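PDB 2PPY: enoyl-CoA hydratase from Geobacillus kaustophilus, which probably catalyses the reversible addition of water to the double bond of enoyl-CoA thioesters in fatty acid beta-oxidation. Local coordinates for residues Lys54-Met59 with Ser100-Ile105. Residues are numbered along the deposited sequence; the frame is centred on the assembly and turned at random.
Sequences KVVIVM and SPQVYI
Val-56 and Tyr-104 sit at the middle of this contact, where strands 55-60 and 103-108 run parallel in the central sheet of the crotonase fold. The backbone does most of the joining, through four hydrogen bonds that alternate in direction. Val-103 N reaches Lys-54 O at 3.2 Å, the longest of the set; Val-56 N then gives to Val-103 O, Ile-105 N to Val-56 O, and Val-58 N to Ile-105 O, each nearly straight. CA-H groups add to the grip, Tyr-104 CA lying 3.4 Å from Val-56 O and Ile-57 CA the same distance from Ile-105 O.

On one face of the sheet the isopropyl group of Val-56 lies flat against the tyrosine ring. Val-56 CB stands 3.7 Å from the Tyr-104 ring centroid, only 4° off the ring normal, a CH-pi contact. With CG1 anti to the backbone N (chi1 178°), both methyls rest on the same ring face, CG1 above CE2 and CG2 above CE1. Val-56 CG2 also meets Gln-102 CB at 3.7 Å. From helix 34-48, Ile-47 packs on both Val-56 and Gln-102, and Ile-44 touches Tyr-104. The bent Gln-102 side chain reaches across to the start of the neighbouring strand, where NE2 bonds Ile-53 O. Were Tyr-104 an alanine, both Val-56 methyls would probably lose the ring face they rest on, and a gap would be likely to open beside Ile-44.

On the other face contact is thinner: Val-55 CG1 approaches Ile-105 CD1 at 4.1 Å, while Ala-201 and Leu-204 of helix 193-205 pack on Val-55.

Largely apolar on both faces, with peptide groups paired between them, the contact is chemically that of a buried core sheet whose two faces are packed by helices.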
ATOM      1  N   LYS A  54     -30.310   8.303   5.691  1.00 21.45           N
ATOM      2  CA  LYS A  54     -29.396   8.187   4.569  1.00 21.42           C
ATOM      3  C   LYS A  54     -28.354   9.308   4.553  1.00 24.92           C
ATOM      4  O   LYS A  54     -27.316   9.195   3.903  1.00 24.87           O
ATOM      5  CB  LYS A  54     -30.190   8.185   3.260  1.00 30.85           C
ATOM      6  CG  LYS A  54     -30.983   6.894   2.992  1.00 36.76           C
ATOM      7  CD  LYS A  54     -32.151   6.715   3.943  1.00 34.32           C
ATOM      8  CE  LYS A  54     -33.124   5.634   3.456  1.00 35.15           C
ATOM      9  NZ  LYS A  54     -32.566   4.251   3.467  1.00 23.18           N
ATOM     10  N   VAL A  55     -28.636  10.389   5.270  1.00 21.02           N
ATOM     11  CA  VAL A  55     -27.722  11.517   5.328  1.00 19.97           C
ATOM     12  C   VAL A  55     -27.613  12.069   6.743  1.00 19.62           C
ATOM     13  O   VAL A  55     -28.588  12.090   7.494  1.00 23.98           O
ATOM     14  CB  VAL A  55     -28.181  12.666   4.397  1.00 21.75           C
ATOM     15  CG1 VAL A  55     -27.167  13.800   4.430  1.00 17.63           C
ATOM     16  CG2 VAL A  55     -28.356  12.150   2.976  1.00 17.13           C
ATOM     17  N   VAL A  56     -26.420  12.516   7.106  1.00 23.88           N
ATOM     18  CA  VAL A  56     -26.212  13.086   8.428  1.00 18.56           C
ATOM     19  C   VAL A  56     -25.549  14.449   8.308  1.00 18.71           C
ATOM     20  O   VAL A  56     -24.517  14.594   7.652  1.00 20.27           O
ATOM     21  CB  VAL A  56     -25.323  12.192   9.309  1.00 22.69           C
ATOM     22  CG1 VAL A  56     -25.106  12.863  10.666  1.00 21.56           C
ATOM     23  CG2 VAL A  56     -25.965  10.822   9.486  1.00 12.84           C
ATOM     24  N   ILE A  57     -26.160  15.454   8.924  1.00 17.76           N
ATOM     25  CA  ILE A  57     -25.594  16.792   8.908  1.00 17.06           C
ATOM     26  C   ILE A  57     -25.106  17.112  10.314  1.00 17.77           C
ATOM     27  O   ILE A  57     -25.857  17.012  11.281  1.00 18.76           O
ATOM     28  CB  ILE A  57     -26.628  17.872   8.531  1.00 15.19           C
ATOM     29  CG1 ILE A  57     -27.231  17.589   7.159  1.00  9.83           C
ATOM     30  CG2 ILE A  57     -25.946  19.236   8.514  1.00 14.87           C
ATOM     31  CD1 ILE A  57     -28.366  18.549   6.791  1.00 13.19           C
ATOM     32  N   VAL A  58     -23.845  17.491  10.433  1.00 18.74           N
ATOM     33  CA  VAL A  58     -23.325  17.844  11.737  1.00 21.18           C
ATOM     34  C   VAL A  58     -23.238  19.364  11.773  1.00 22.51           C
ATOM     35  O   VAL A  58     -22.580  19.972  10.932  1.00 20.99           O
ATOM     36  CB  VAL A  58     -21.935  17.224  11.969  1.00 15.38           C
ATOM     37  CG1 VAL A  58     -21.426  17.586  13.361  1.00 16.89           C
ATOM     38  CG2 VAL A  58     -22.014  15.709  11.801  1.00  9.62           C
HETATM   39  N   MSE A  59     -23.944  19.975  12.720  1.00 20.73           N
HETATM   40  CA  MSE A  59     -23.923  21.426  12.857  1.00 23.82           C
HETATM   41  C   MSE A  59     -23.795  21.857  14.310  1.00 21.13           C
HETATM   42  O   MSE A  59     -23.884  21.037  15.221  1.00 20.03           O
HETATM   43  CB  MSE A  59     -25.163  22.062  12.208  1.00 28.39           C
HETATM   44  CG  MSE A  59     -26.458  21.281  12.331  1.00 36.74           C
HETATM   45 SE   MSE A  59     -27.968  22.254  11.560  1.00 48.92          SE
HETATM   46  CE  MSE A  59     -27.903  21.636   9.737  1.00 38.77           C
ATOM     47  N   SER A 100     -19.529   4.277   7.546  1.00 13.35           N
ATOM     48  CA  SER A 100     -20.989   4.347   7.674  1.00 14.50           C
ATOM     49  C   SER A 100     -21.742   4.497   6.348  1.00 18.10           C
ATOM     50  O   SER A 100     -21.257   5.128   5.411  1.00 16.29           O
ATOM     51  CB  SER A 100     -21.373   5.501   8.605  1.00 17.67           C
ATOM     52  OG  SER A 100     -20.816   5.320   9.896  1.00 16.06           O
ATOM     53  N   PRO A 101     -22.958   3.932   6.265  1.00 20.45           N
ATOM     54  CA  PRO A 101     -23.764   4.012   5.044  1.00 21.62           C
ATOM     55  C   PRO A 101     -24.204   5.431   4.707  1.00 20.56           C
ATOM     56  O   PRO A 101     -24.346   5.773   3.534  1.00 24.06           O
ATOM     57  CB  PRO A 101     -24.971   3.118   5.355  1.00 22.53           C
ATOM     58  CG  PRO A 101     -24.487   2.211   6.438  1.00 23.53           C
ATOM     59  CD  PRO A 101     -23.647   3.128   7.286  1.00 24.63           C
ATOM     60  N   GLN A 102     -24.429   6.246   5.737  1.00 18.37           N
ATOM     61  CA  GLN A 102     -24.882   7.624   5.547  1.00 20.88           C
ATOM     62  C   GLN A 102     -23.780   8.558   5.089  1.00 24.06           C
ATOM     63  O   GLN A 102     -22.611   8.370   5.427  1.00 17.80           O
ATOM     64  CB  GLN A 102     -25.442   8.223   6.846  1.00 24.05           C
ATOM     65  CG  GLN A 102     -26.678   7.574   7.427  1.00 24.19           C
ATOM     66  CD  GLN A 102     -26.366   6.305   8.184  1.00 27.48           C
ATOM     67  OE1 GLN A 102     -25.252   6.121   8.683  1.00 19.80           O
ATOM     68  NE2 GLN A 102     -27.356   5.426   8.293  1.00 18.85           N
ATOM     69  N   VAL A 103     -24.171   9.580   4.336  1.00 22.52           N
ATOM     70  CA  VAL A 103     -23.237  10.591   3.875  1.00 18.27           C
ATOM     71  C   VAL A 103     -23.176  11.620   5.002  1.00 21.97           C
ATOM     72  O   VAL A 103     -24.204  12.168   5.411  1.00 19.92           O
ATOM     73  CB  VAL A 103     -23.734  11.274   2.581  1.00 18.94           C
ATOM     74  CG1 VAL A 103     -22.880  12.493   2.263  1.00 14.50           C
ATOM     75  CG2 VAL A 103     -23.683  10.287   1.430  1.00 25.13           C
ATOM     76  N   TYR A 104     -21.977  11.862   5.517  1.00 19.30           N
ATOM     77  CA  TYR A 104     -21.791  12.829   6.590  1.00 18.55           C
ATOM     78  C   TYR A 104     -21.347  14.194   6.057  1.00 19.67           C
ATOM     79  O   TYR A 104     -20.328  14.309   5.378  1.00 20.22           O
ATOM     80  CB  TYR A 104     -20.767  12.301   7.602  1.00 18.03           C
ATOM     81  CG  TYR A 104     -21.367  11.420   8.682  1.00 17.76           C
ATOM     82  CD1 TYR A 104     -21.988  10.212   8.366  1.00 18.81           C
ATOM     83  CD2 TYR A 104     -21.342  11.818  10.017  1.00 12.60           C
ATOM     84  CE1 TYR A 104     -22.576   9.420   9.360  1.00 17.58           C
ATOM     85  CE2 TYR A 104     -21.923  11.038  11.014  1.00 17.56           C
ATOM     86  CZ  TYR A 104     -22.538   9.845  10.680  1.00 15.94           C
ATOM     87  OH  TYR A 104     -23.123   9.095  11.666  1.00 15.04           O
ATOM     88  N   ILE A 105     -22.125  15.225   6.371  1.00 19.33           N
ATOM     89  CA  ILE A 105     -21.827  16.581   5.927  1.00 18.87           C
ATOM     90  C   ILE A 105     -21.593  17.480   7.135  1.00 21.97           C
ATOM     91  O   ILE A 105     -22.412  17.519   8.054  1.00 23.33           O
ATOM     92  CB  ILE A 105     -22.998  17.182   5.114  1.00 13.20           C
ATOM     93  CG1 ILE A 105     -23.385  16.242   3.975  1.00 11.55           C
ATOM     94  CG2 ILE A 105     -22.602  18.554   4.549  1.00  6.07           C
ATOM     95  CD1 ILE A 105     -24.609  16.707   3.211  1.00 14.15           C
TER